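Local coordinates for fatty acid-binding protein 2 (Manduca sexta, PDB 1MDC) that binds fatty acids one to one inside a beta-barrel, as a monomeric cytoplasmic lipid carrier, at residues 34-42 / 50-58. Sequence-based numbering, arbitrary orientation.
Sequences VSDKPTQKM and SNTSTGGGG. Unlike the reference sequence in segment 50-58: Asn-51 (reference Ile), Gly-56 (reference Ile). With SO4 (sulfate ion), chain B.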
ATOM      1  N   VAL A  34       9.985  -8.306  -0.354  1.00  9.94           N
ATOM      2  CA  VAL A  34      10.194  -8.425  -1.782  1.00 11.78           C
ATOM      3  C   VAL A  34       9.746  -9.767  -2.311  1.00  8.34           C
ATOM      4  O   VAL A  34       9.472  -9.915  -3.488  1.00 16.38           O
ATOM      5  CB  VAL A  34      11.576  -8.030  -2.375  1.00 19.24           C
ATOM      6  CG1 VAL A  34      12.121  -6.761  -1.786  1.00 15.97           C
ATOM      7  CG2 VAL A  34      12.573  -9.134  -2.375  1.00 31.79           C
ATOM      8  N   SER A  35       9.680 -10.754  -1.456  0.50 24.42           N
ATOM      9  CA  SER A  35       9.283 -12.063  -1.961  0.50 32.26           C
ATOM     10  C   SER A  35       7.747 -12.248  -1.879  0.50 45.93           C
ATOM     11  O   SER A  35       7.216 -13.225  -2.418  0.50 40.15           O
ATOM     12  CB  SER A  35       9.928 -13.216  -1.190  0.75 19.43           C
ATOM     13  OG  SER A  35       9.341 -13.315   0.104  0.75 19.09           O
ATOM     14  N   ASP A  36       7.061 -11.343  -1.188  1.00 11.98           N
ATOM     15  CA  ASP A  36       5.612 -11.487  -1.028  1.00 11.04           C
ATOM     16  C   ASP A  36       4.820 -11.467  -2.322  1.00 11.68           C
ATOM     17  O   ASP A  36       5.270 -10.897  -3.302  1.00  9.89           O
ATOM     18  CB  ASP A  36       5.209 -10.204  -0.244  1.00 18.41           C
ATOM     19  CG  ASP A  36       3.851 -10.113   0.418  1.00 22.71           C
ATOM     20  OD1 ASP A  36       3.302 -11.262   0.604  1.00 22.02           O
ATOM     21  OD2 ASP A  36       3.361  -9.057   0.777  1.00 20.55           O
ATOM     22  N   LYS A  37       3.633 -12.079  -2.305  1.00 12.00           N
ATOM     23  CA  LYS A  37       2.741 -12.100  -3.465  1.00  9.84           C
ATOM     24  C   LYS A  37       1.395 -11.674  -2.857  1.00  8.21           C
ATOM     25  O   LYS A  37       0.467 -12.478  -2.740  1.00 11.73           O
ATOM     26  CB  LYS A  37       2.616 -13.477  -4.121  1.00 12.06           C
ATOM     27  CG  LYS A  37       3.857 -13.896  -4.926  1.00 18.84           C
ATOM     28  CD  LYS A  37       4.063 -13.084  -6.225  1.00 25.60           C
ATOM     29  CE  LYS A  37       5.283 -13.429  -7.099  1.00 47.94           C
ATOM     30  NZ  LYS A  37       5.507 -12.513  -8.257  1.00100.00           N
ATOM     31  N   PRO A  38       1.301 -10.416  -2.429  1.00 12.48           N
ATOM     32  CA  PRO A  38       0.083  -9.918  -1.802  1.00 10.80           C
ATOM     33  C   PRO A  38      -1.105  -9.709  -2.722  1.00 10.75           C
ATOM     34  O   PRO A  38      -0.965  -9.605  -3.939  1.00  9.63           O
ATOM     35  CB  PRO A  38       0.436  -8.510  -1.281  1.00 12.27           C
ATOM     36  CG  PRO A  38       1.530  -7.993  -2.206  1.00 10.71           C
ATOM     37  CD  PRO A  38       2.204  -9.278  -2.753  1.00  9.48           C
ATOM     38  N   THR A  39      -2.285  -9.650  -2.104  1.00 11.03           N
ATOM     39  CA  THR A  39      -3.551  -9.415  -2.788  1.00 11.16           C
ATOM     40  C   THR A  39      -4.251  -8.342  -1.990  1.00  8.28           C
ATOM     41  O   THR A  39      -4.008  -8.193  -0.784  1.00 10.29           O
ATOM     42  CB  THR A  39      -4.532 -10.570  -2.979  1.00 13.35           C
ATOM     43  OG1 THR A  39      -5.166 -10.854  -1.724  1.00 15.13           O
ATOM     44  CG2 THR A  39      -3.825 -11.787  -3.574  1.00  9.63           C
ATOM     45  N   GLN A  40      -5.116  -7.579  -2.638  1.00  8.10           N
ATOM     46  CA  GLN A  40      -5.829  -6.553  -1.909  1.00  4.69           C
ATOM     47  C   GLN A  40      -7.230  -6.310  -2.492  1.00 13.31           C
ATOM     48  O   GLN A  40      -7.418  -6.331  -3.709  1.00 11.08           O
ATOM     49  CB  GLN A  40      -5.016  -5.311  -1.659  1.00 19.60           C
ATOM     50  CG  GLN A  40      -4.631  -4.636  -2.914  1.00 18.32           C
ATOM     51  CD  GLN A  40      -3.974  -3.364  -2.528  1.00 37.71           C
ATOM     52  OE1 GLN A  40      -4.629  -2.360  -2.269  1.00 29.89           O
ATOM     53  NE2 GLN A  40      -2.677  -3.433  -2.474  1.00 35.12           N
ATOM     54  N   LYS A  41      -8.217  -6.105  -1.622  1.00 12.95           N
ATOM     55  CA  LYS A  41      -9.602  -5.890  -2.026  1.00  9.78           C
ATOM     56  C   LYS A  41     -10.152  -4.747  -1.222  1.00  5.96           C
ATOM     57  O   LYS A  41      -9.985  -4.748  -0.013  1.00  8.83           O
ATOM     58  CB  LYS A  41     -10.365  -7.101  -1.566  1.00  9.97           C
ATOM     59  CG  LYS A  41     -11.855  -7.082  -1.957  1.00 20.04           C
ATOM     60  CD  LYS A  41     -12.639  -8.372  -1.672  1.00 20.97           C
ATOM     61  CE  LYS A  41     -13.119  -8.622  -0.255  1.00 49.71           C
ATOM     62  NZ  LYS A  41     -13.518 -10.030  -0.060  1.00 48.02           N
ATOM     63  N   MET A  42     -10.785  -3.781  -1.895  1.00  9.01           N
ATOM     64  CA  MET A  42     -11.369  -2.602  -1.245  1.00  6.54           C
ATOM     65  C   MET A  42     -12.888  -2.628  -1.366  1.00 14.65           C
ATOM     66  O   MET A  42     -13.364  -3.027  -2.419  1.00  9.13           O
ATOM     67  CB  MET A  42     -10.868  -1.292  -1.957  1.00 10.83           C
ATOM     68  CG  MET A  42     -11.094  -0.167  -1.019  1.00 24.55           C
ATOM     69  SD  MET A  42     -10.211   1.273  -1.613  1.00 29.17           S
ATOM     70  CE  MET A  42     -11.246   2.652  -1.119  1.00 32.57           C
ATOM     71  N   SER A  50     -13.197  -0.236   3.512  1.00  9.26           N
ATOM     72  CA  SER A  50     -12.513  -1.368   4.132  1.00 10.32           C
ATOM     73  C   SER A  50     -11.509  -1.912   3.135  1.00 21.40           C
ATOM     74  O   SER A  50     -11.823  -2.017   1.957  1.00 15.71           O
ATOM     75  CB  SER A  50     -13.422  -2.608   4.343  1.00 18.87           C
ATOM     76  OG  SER A  50     -14.327  -2.366   5.377  1.00 44.21           O
ATOM     77  N   ASN A  51     -10.319  -2.271   3.604  1.00 13.38           N
ATOM     78  CA  ASN A  51      -9.288  -2.827   2.750  1.00  7.28           C
ATOM     79  C   ASN A  51      -8.876  -4.156   3.340  1.00  8.39           C
ATOM     80  O   ASN A  51      -8.493  -4.226   4.505  1.00 10.50           O
ATOM     81  CB  ASN A  51      -8.103  -1.820   2.781  1.00  9.84           C
ATOM     82  CG  ASN A  51      -6.917  -2.079   1.927  1.00 35.94           C
ATOM     83  OD1 ASN A  51      -5.796  -1.594   2.213  1.00 53.13           O
ATOM     84  ND2 ASN A  51      -7.157  -2.807   0.866  1.00 35.59           N
ATOM     85  N   THR A  52      -8.979  -5.209   2.548  1.00  6.80           N
ATOM     86  CA  THR A  52      -8.605  -6.533   2.996  1.00  9.39           C
ATOM     87  C   THR A  52      -7.342  -6.909   2.235  1.00 20.84           C
ATOM     88  O   THR A  52      -7.333  -6.864   1.010  1.00 11.96           O
ATOM     89  CB  THR A  52      -9.633  -7.620   2.669  1.00 13.87           C
ATOM     90  OG1 THR A  52     -10.792  -7.386   3.411  1.00 14.89           O
ATOM     91  CG2 THR A  52      -9.008  -8.978   3.055  1.00 11.86           C
ATOM     92  N   SER A  53      -6.277  -7.263   2.961  0.50 32.16           N
ATOM     93  CA  SER A  53      -4.987  -7.629   2.362  0.50 29.50           C
ATOM     94  C   SER A  53      -4.530  -9.010   2.876  0.50 38.07           C
ATOM     95  O   SER A  53      -4.843  -9.376   4.006  0.50 39.44           O
ATOM     96  CB  SER A  53      -3.904  -6.604   2.695  0.50 11.52           C
ATOM     97  OG  SER A  53      -3.737  -6.582   4.097  0.50  5.77           O
ATOM     98  N   THR A  54      -3.787  -9.749   2.016  1.00 10.05           N
ATOM     99  CA  THR A  54      -3.240 -11.065   2.363  1.00 12.25           C
ATOM    100  C   THR A  54      -1.755 -10.978   2.009  1.00 32.67           C
ATOM    101  O   THR A  54      -1.324 -10.061   1.291  1.00 14.48           O
ATOM    102  CB  THR A  54      -3.768 -12.231   1.463  1.00 10.34           C
ATOM    103  OG1 THR A  54      -3.484 -12.003   0.051  1.00 11.07           O
ATOM    104  CG2 THR A  54      -5.278 -12.360   1.587  1.00 11.21           C
ATOM    105  N   GLY A  55      -0.961 -11.927   2.492  1.00 11.76           N
ATOM    106  CA  GLY A  55       0.468 -11.957   2.192  1.00 22.96           C
ATOM    107  C   GLY A  55       1.336 -11.859   3.427  1.00 26.31           C
ATOM    108  O   GLY A  55       0.933 -12.279   4.495  1.00 17.52           O
ATOM    109  N   GLY A  56       2.529 -11.302   3.254  1.00 24.07           N
ATOM    110  CA  GLY A  56       3.502 -11.085   4.317  1.00100.00           C
ATOM    111  C   GLY A  56       2.776 -10.171   5.306  1.00 35.91           C
ATOM    112  O   GLY A  56       2.151  -9.168   4.929  1.00 56.47           O
ATOM    113  N   GLY A  57       2.894 -10.557   6.565  1.00100.00           N
ATOM    114  CA  GLY A  57       2.257  -9.825   7.637  1.00100.00           C
ATOM    115  C   GLY A  57       0.850 -10.395   7.812  1.00100.00           C
ATOM    116  O   GLY A  57       0.082  -9.879   8.623  1.00100.00           O
ATOM    117  N   GLY A  58       0.530 -11.484   7.075  1.00100.00           N
ATOM    118  CA  GLY A  58      -0.766 -12.093   7.202  1.00 30.30           C
ATOM    119  C   GLY A  58      -1.966 -11.359   6.607  1.00100.00           C
ATOM    120  O   GLY A  58      -1.857 -10.312   5.966  1.00 36.40           O
TER
HETATM  121  S   SO4 B 200      -2.268   0.066   0.741  1.00 76.87           S
HETATM  122  O1  SO4 B 200      -3.563   0.756   0.781  1.00 56.01           O
HETATM  123  O2  SO4 B 200      -2.239  -0.857  -0.373  1.00100.00           O
HETATM  124  O3  SO4 B 200      -1.171   1.021   0.533  1.00 69.51           O
HETATM  125  O4  SO4 B 200      -2.078  -0.686   2.014  1.00 66.10           O
HETATM  126  O   HOH W   1      -1.292 -13.289  -0.801  1.00 10.67           O
HETATM  127  O   HOH W   2      -7.354  -9.478  -0.553  1.00 15.54           O
HETATM  128  O   HOH W   3     -12.283  -5.170   2.212  1.00 19.68           O
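Thr-39 and Thr-54 meet hydroxyl to hydroxyl across the antiparallel hairpin of strands 39-45 and 48-54, part of the beta-barrel of the fatty-acid-binding proteins. Thr-39 OG1 and Thr-54 OG1 lie 2.7 Å apart in a hydrogen bond. In both residues OG1 sits between the backbone N and the carbonyl carbon, which turns each hydroxyl to the other strand. Two waters extend this pair. One joins Thr-54 OG1 to Lys-37 O, and the other joins Thr-39 OG1 to Thr-52 O. Lys-41 and Thr-52 follow on the same face. Their backbones form a hydrogen-bonded pair, and the bond from Thr-52 N to Lys-41 O is nearly straight at 176°.

The other face carries Gln-40, Met-42, Asn-51 and Ser-53 and looks into the barrel. There the side chains of Gln-40 and Asn-51 pass at a slant, with amide planes 44° apart. Gln-40 OE1 and Asn-51 ND2 are 4.1 Å apart, so the two amides are neighbours rather than partners. Gln-40 belongs to the hexadecanoate site. Its NE2 hydrogen-bonds to the palmitic acid and OE1 takes a hydrogen bond from Lys-106 NZ. A weak 3.4 Å hydrogen bond also runs from Gln-40 NE2 to sulfate O2.

Beyond the strands, Asp-36 ties the link after helix 27-35 to the type II beta turn 55-58. The side chain of Asp-36 turns CG away from its backbone N, which carries the carboxylate over to Gly-56. Replacing Asp-36 by alanine is likely to leave Gly-56 N without this acceptor and the turn less firmly tied to the link. A CB on Gly-55 would come 2.6 Å from Asp-36 OD1, and the backbone angles there also call for glycine. Gly-56 N donates to Asp-36 OD1 at 2.8 Å, arriving 46° out of the carboxylate plane.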